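Local coordinates for protein folylpolyglutamate synthase (FolC) (Helicobacter pylori, PDB 6K8C) that probably adds glutamate to dihydropteroate and then further glutamates to reduced folates, at the expense of ATP, at residues 324-338 with 350-364. Sequence-based numbering, arbitrary orientation.
Sequences LEILKPVIKKVLILE and LKGILETLGLEYALF
The Phe364 ring takes Leu335 CD1 at its edge, near the ring plane, with 3.9 Å to Phe364 CD1, while Leu337 CD1 approaches obliquely to 3.3 Å from Phe364 CD2. With chi1 at 173°, the Phe364 side chain extends opposite its own amide nitrogen, which lays the ring on the sheet face that carries Leu335, against Ile311 of strand 308-312. On the sheet face that carries Val334 and Ile336, Ile336 CD1 reaches the Tyr361 ring obliquely; Glu355 CG and Leu359 O lie in plane at that ring's edge, and Tyr361 OH donates to Glu355 OE2 of the preceding helix, a hydrogen bond whose 2.4 Å length is doubtful. Four backbone hydrogen bonds, their donors alternating between the strands, join the parallel strands 333-336 and 361-363: Val334 N to Glu360 O, Ala362 N to Val334 O, Ile336 N to Ala362 O (2.8 Å) and Phe364 N to Ile336 O. One water links Lys332 O to Glu360 N and another Phe364 O to Glu338 N, extending the pairing at both ends. The axis of helix 350-357 runs antiparallel to that of strand 333-336, the two axes 11.0 Å apart at closest approach. Its Leu354 forks: CD2 meets Val334 CG2 at 3.7 Å and Leu324 CD1, CD1 meets Ile336 CD1. Leu324 is a knob among Leu350, Ile353, Leu354 and Leu357, CB lying 3.6 Å from Leu357 CD1. Lys328, fully extended, slides past Leu359, and its NZ donates to Leu357 O at the helix C-terminus, where Gly358 closes a Schellman motif; the 2.4 Å between Lys328 NZ and Leu357 O is too short to be trusted. Strand 308-312 flanks strand 331-336 on its other edge. Strand 331-336, helix 347-357 and edge strand 361-363 thus form a beta-alpha-beta crossover at the margin of the mixed sheet in the Mur ligase-type glutamate ligase domain.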
loop_
_atom_site.group_PDB
_atom_site.type_symbol
_atom_site.label_atom_id
_atom_site.label_comp_id
_atom_site.label_asym_id
_atom_site.label_seq_id
_atom_site.Cartn_x
_atom_site.Cartn_y
_atom_site.Cartn_z
ATOM N N LEU A 324 14.278 14.464 7.046
ATOM C CA LEU A 324 15.655 14.319 7.505
ATOM C C LEU A 324 15.904 15.103 8.787
ATOM O O LEU A 324 16.699 14.678 9.636
ATOM C CB LEU A 324 16.619 14.760 6.404
ATOM C CG LEU A 324 16.566 13.884 5.146
ATOM C CD1 LEU A 324 17.222 14.579 3.964
ATOM C CD2 LEU A 324 17.224 12.540 5.417
ATOM N N GLU A 325 15.253 16.261 8.943
ATOM C CA GLU A 325 15.381 17.007 10.191
ATOM C C GLU A 325 14.814 16.215 11.364
ATOM O O GLU A 325 15.385 16.216 12.462
ATOM C CB GLU A 325 14.683 18.361 10.068
ATOM C CG GLU A 325 14.887 19.260 11.272
ATOM C CD GLU A 325 14.065 20.534 11.195
ATOM O OE1 GLU A 325 12.817 20.444 11.141
ATOM O OE2 GLU A 325 14.670 21.626 11.185
ATOM N N ILE A 326 13.695 15.524 11.146
ATOM C CA ILE A 326 13.108 14.699 12.200
ATOM C C ILE A 326 14.037 13.544 12.562
ATOM O O ILE A 326 14.206 13.207 13.742
ATOM C CB ILE A 326 11.716 14.203 11.760
ATOM C CG1 ILE A 326 10.702 15.353 11.823
ATOM C CG2 ILE A 326 11.261 13.015 12.606
ATOM C CD1 ILE A 326 9.498 15.151 10.923
ATOM N N LEU A 327 14.668 12.930 11.558
ATOM C CA LEU A 327 15.507 11.765 11.817
ATOM C C LEU A 327 16.887 12.141 12.337
ATOM O O LEU A 327 17.515 11.332 13.028
ATOM C CB LEU A 327 15.648 10.919 10.549
ATOM C CG LEU A 327 14.375 10.183 10.127
ATOM C CD1 LEU A 327 14.472 9.688 8.689
ATOM C CD2 LEU A 327 14.121 9.031 11.085
ATOM N N LYS A 328 17.366 13.347 12.028
ATOM C CA LYS A 328 18.735 13.730 12.378
ATOM C C LYS A 328 19.148 13.406 13.813
ATOM O O LYS A 328 20.290 12.955 14.004
ATOM C CB LYS A 328 18.943 15.230 12.111
ATOM C CG LYS A 328 20.363 15.682 12.422
ATOM C CD LYS A 328 20.569 17.165 12.179
ATOM C CE LYS A 328 21.964 17.575 12.624
ATOM N NZ LYS A 328 22.143 19.048 12.533
ATOM N N PRO A 329 18.316 13.604 14.845
ATOM C CA PRO A 329 18.779 13.306 16.213
ATOM C C PRO A 329 19.244 11.873 16.434
ATOM O O PRO A 329 19.972 11.629 17.403
ATOM C CB PRO A 329 17.553 13.633 17.075
ATOM C CG PRO A 329 16.859 14.697 16.317
ATOM C CD PRO A 329 17.026 14.318 14.865
ATOM N N VAL A 330 18.869 10.917 15.579
ATOM C CA VAL A 330 19.307 9.536 15.751
ATOM C C VAL A 330 20.163 9.054 14.586
ATOM O O VAL A 330 20.425 7.853 14.475
ATOM C CB VAL A 330 18.113 8.582 15.969
ATOM C CG1 VAL A 330 17.386 8.904 17.268
ATOM C CG2 VAL A 330 17.157 8.630 14.787
ATOM N N ILE A 331 20.608 9.959 13.715
ATOM C CA ILE A 331 21.325 9.599 12.496
ATOM C C ILE A 331 22.694 10.264 12.524
ATOM O O ILE A 331 22.793 11.490 12.654
ATOM C CB ILE A 331 20.553 10.009 11.233
ATOM C CG1 ILE A 331 19.234 9.237 11.143
ATOM C CG2 ILE A 331 21.406 9.746 9.990
ATOM C CD1 ILE A 331 19.415 7.719 11.114
ATOM N N LYS A 332 23.748 9.458 12.387
ATOM C CA LYS A 332 25.105 9.984 12.355
ATOM C C LYS A 332 25.644 10.168 10.946
ATOM O O LYS A 332 26.609 10.916 10.762
ATOM C CB LYS A 332 26.054 9.070 13.140
ATOM C CG LYS A 332 26.263 7.688 12.523
ATOM C CD LYS A 332 27.069 6.805 13.461
ATOM C CE LYS A 332 27.302 5.420 12.870
ATOM N NZ LYS A 332 28.129 4.591 13.792
ATOM N N LYS A 333 25.044 9.519 9.952
ATOM C CA LYS A 333 25.504 9.649 8.579
ATOM C C LYS A 333 24.389 9.193 7.653
ATOM O O LYS A 333 23.611 8.299 7.994
ATOM C CB LYS A 333 26.780 8.832 8.331
ATOM C CG LYS A 333 27.473 9.142 7.011
ATOM C CD LYS A 333 28.824 8.446 6.909
ATOM C CE LYS A 333 29.551 8.840 5.631
ATOM N NZ LYS A 333 30.598 7.849 5.254
ATOM N N VAL A 334 24.313 9.824 6.485
ATOM C CA VAL A 334 23.355 9.458 5.448
ATOM C C VAL A 334 24.119 8.876 4.271
ATOM O O VAL A 334 25.040 9.512 3.746
ATOM C CB VAL A 334 22.508 10.660 4.998
ATOM C CG1 VAL A 334 21.518 10.232 3.915
ATOM C CG2 VAL A 334 21.775 11.284 6.189
ATOM N N LEU A 335 23.741 7.672 3.855
ATOM C CA LEU A 335 24.251 7.079 2.626
ATOM C C LEU A 335 23.155 7.179 1.574
ATOM O O LEU A 335 22.105 6.542 1.700
ATOM C CB LEU A 335 24.682 5.631 2.849
ATOM C CG LEU A 335 25.820 5.428 3.856
ATOM C CD1 LEU A 335 26.143 3.946 4.022
ATOM C CD2 LEU A 335 27.063 6.213 3.449
ATOM N N ILE A 336 23.387 7.999 0.550
ATOM C CA ILE A 336 22.389 8.176 -0.498
ATOM C C ILE A 336 22.368 6.944 -1.390
ATOM O O ILE A 336 23.405 6.526 -1.920
ATOM C CB ILE A 336 22.679 9.445 -1.312
ATOM C CG1 ILE A 336 22.790 10.660 -0.386
ATOM C CG2 ILE A 336 21.602 9.654 -2.369
ATOM C CD1 ILE A 336 23.452 11.859 -1.023
ATOM N N LEU A 337 21.181 6.355 -1.559
ATOM C CA LEU A 337 20.994 5.212 -2.455
ATOM C C LEU A 337 20.715 5.749 -3.852
ATOM O O LEU A 337 19.579 6.080 -4.203
ATOM C CB LEU A 337 19.869 4.306 -1.967
ATOM C CG LEU A 337 19.780 2.941 -2.657
ATOM C CD1 LEU A 337 21.030 2.137 -2.411
ATOM C CD2 LEU A 337 18.553 2.168 -2.199
ATOM N N GLU A 338 21.774 5.834 -4.656
ATOM C CA GLU A 338 21.686 6.332 -6.023
ATOM C C GLU A 338 20.560 5.649 -6.786
ATOM O O GLU A 338 20.519 4.419 -6.887
ATOM C CB GLU A 338 23.019 6.099 -6.735
ATOM C CG GLU A 338 23.257 6.993 -7.938
ATOM C CD GLU A 338 24.678 7.505 -7.984
ATOM O OE1 GLU A 338 25.601 6.664 -8.018
ATOM O OE2 GLU A 338 24.876 8.738 -7.993
ATOM N N LEU A 350 19.557 17.141 -3.110
ATOM C CA LEU A 350 19.558 16.376 -1.867
ATOM C C LEU A 350 20.817 16.651 -1.054
ATOM O O LEU A 350 20.754 16.793 0.174
ATOM C CB LEU A 350 19.434 14.883 -2.176
ATOM C CG LEU A 350 19.479 13.929 -0.982
ATOM C CD1 LEU A 350 18.443 14.328 0.067
ATOM C CD2 LEU A 350 19.268 12.488 -1.436
ATOM N N LYS A 351 21.970 16.735 -1.723
ATOM C CA LYS A 351 23.209 17.055 -1.022
ATOM C C LYS A 351 23.123 18.407 -0.327
ATOM O O LYS A 351 23.704 18.588 0.751
ATOM C CB LYS A 351 24.388 17.041 -1.994
ATOM C CG LYS A 351 24.927 15.657 -2.336
ATOM C CD LYS A 351 26.176 15.771 -3.207
ATOM C CE LYS A 351 26.849 14.421 -3.420
ATOM N NZ LYS A 351 27.948 14.496 -4.427
ATOM N N GLY A 352 22.412 19.365 -0.925
ATOM C CA GLY A 352 22.290 20.676 -0.310
ATOM C C GLY A 352 21.399 20.673 0.914
ATOM O O GLY A 352 21.642 21.424 1.864
ATOM N N ILE A 353 20.354 19.842 0.906
ATOM C CA ILE A 353 19.514 19.701 2.091
ATOM C C ILE A 353 20.317 19.104 3.234
ATOM O O ILE A 353 20.254 19.577 4.377
ATOM C CB ILE A 353 18.274 18.849 1.762
ATOM C CG1 ILE A 353 17.390 19.573 0.746
ATOM C CG2 ILE A 353 17.495 18.515 3.035
ATOM C CD1 ILE A 353 16.337 18.693 0.112
ATOM N N LEU A 354 21.097 18.061 2.940
ATOM C CA LEU A 354 21.905 17.426 3.973
ATOM C C LEU A 354 22.954 18.384 4.512
ATOM O O LEU A 354 23.278 18.357 5.705
ATOM C CB LEU A 354 22.552 16.156 3.413
ATOM C CG LEU A 354 21.529 15.091 3.013
ATOM C CD1 LEU A 354 22.108 14.112 2.009
ATOM C CD2 LEU A 354 21.022 14.357 4.251
ATOM N N GLU A 355 23.493 19.248 3.649
ATOM C CA GLU A 355 24.466 20.231 4.114
ATOM C C GLU A 355 23.800 21.298 4.977
ATOM O O GLU A 355 24.346 21.692 6.012
ATOM C CB GLU A 355 25.193 20.854 2.922
ATOM C CG GLU A 355 26.361 20.007 2.423
ATOM C CD GLU A 355 26.707 20.267 0.967
ATOM O OE1 GLU A 355 26.430 21.380 0.474
ATOM O OE2 GLU A 355 27.260 19.354 0.313
ATOM N N THR A 356 22.613 21.765 4.580
ATOM C CA THR A 356 21.862 22.685 5.431
ATOM C C THR A 356 21.615 22.076 6.807
ATOM O O THR A 356 21.696 22.769 7.828
ATOM C CB THR A 356 20.530 23.053 4.773
ATOM O OG1 THR A 356 20.770 23.769 3.556
ATOM C CG2 THR A 356 19.682 23.910 5.709
ATOM N N LEU A 357 21.337 20.774 6.856
ATOM C CA LEU A 357 21.009 20.121 8.114
ATOM C C LEU A 357 22.237 19.736 8.931
ATOM O O LEU A 357 22.092 19.399 10.110
ATOM C CB LEU A 357 20.151 18.885 7.834
ATOM C CG LEU A 357 18.708 19.252 7.486
ATOM C CD1 LEU A 357 17.966 18.069 6.898
ATOM C CD2 LEU A 357 17.978 19.801 8.716
ATOM N N GLY A 358 23.432 19.790 8.353
ATOM C CA GLY A 358 24.614 19.362 9.075
ATOM C C GLY A 358 24.785 17.860 9.176
ATOM O O GLY A 358 25.374 17.375 10.147
ATOM N N LEU A 359 24.286 17.109 8.202
ATOM C CA LEU A 359 24.396 15.655 8.194
ATOM C C LEU A 359 25.530 15.244 7.263
ATOM O O LEU A 359 25.511 15.585 6.076
ATOM C CB LEU A 359 23.086 15.011 7.744
ATOM C CG LEU A 359 21.935 14.922 8.747
ATOM C CD1 LEU A 359 20.615 14.663 8.021
ATOM C CD2 LEU A 359 22.207 13.837 9.782
ATOM N N GLU A 360 26.511 14.521 7.801
ATOM C CA GLU A 360 27.518 13.900 6.950
ATOM C C GLU A 360 26.846 12.943 5.979
ATOM O O GLU A 360 25.848 12.294 6.305
ATOM C CB GLU A 360 28.552 13.139 7.783
ATOM C CG GLU A 360 28.956 13.813 9.076
ATOM C CD GLU A 360 29.957 14.927 8.860
ATOM O OE1 GLU A 360 30.523 15.009 7.749
ATOM O OE2 GLU A 360 30.182 15.716 9.802
ATOM N N TYR A 361 27.394 12.852 4.772
ATOM C CA TYR A 361 26.804 11.961 3.787
ATOM C C TYR A 361 27.874 11.422 2.850
ATOM O O TYR A 361 29.010 11.900 2.814
ATOM C CB TYR A 361 25.696 12.657 2.992
ATOM C CG TYR A 361 26.175 13.815 2.151
ATOM C CD1 TYR A 361 26.675 13.611 0.870
ATOM C CD2 TYR A 361 26.119 15.114 2.635
ATOM C CE1 TYR A 361 27.117 14.669 0.102
ATOM C CE2 TYR A 361 26.556 16.178 1.871
ATOM C CZ TYR A 361 27.051 15.951 0.605
ATOM O OH TYR A 361 27.487 17.011 -0.157
ATOM N N ALA A 362 27.475 10.409 2.092
ATOM C CA ALA A 362 28.258 9.788 1.031
ATOM C C ALA A 362 27.283 8.940 0.225
ATOM O O ALA A 362 26.106 8.818 0.580
ATOM C CB ALA A 362 29.418 8.956 1.583
ATOM N N LEU A 363 27.770 8.357 -0.866
ATOM C CA LEU A 363 26.950 7.435 -1.635
ATOM C C LEU A 363 26.950 6.060 -0.976
ATOM O O LEU A 363 27.948 5.627 -0.394
ATOM C CB LEU A 363 27.454 7.320 -3.076
ATOM C CG LEU A 363 27.491 8.583 -3.941
ATOM C CD1 LEU A 363 27.629 8.204 -5.411
ATOM C CD2 LEU A 363 26.263 9.450 -3.719
ATOM N N PHE A 364 25.817 5.369 -1.068
ATOM C CA PHE A 364 25.741 4.012 -0.543
ATOM C C PHE A 364 26.438 3.038 -1.484
ATOM O O PHE A 364 26.213 3.069 -2.698
ATOM C CB PHE A 364 24.294 3.570 -0.351
ATOM C CG PHE A 364 24.164 2.121 0.041
ATOM C CD1 PHE A 364 24.432 1.710 1.339
ATOM C CD2 PHE A 364 23.833 1.162 -0.901
ATOM C CE1 PHE A 364 24.333 0.374 1.692
ATOM C CE2 PHE A 364 23.729 -0.170 -0.556
ATOM C CZ PHE A 364 23.980 -0.567 0.741
HETATM O O HOH W 1 26.158 13.822 10.543
HETATM O O HOH W 2 24.411 4.202 -4.357
#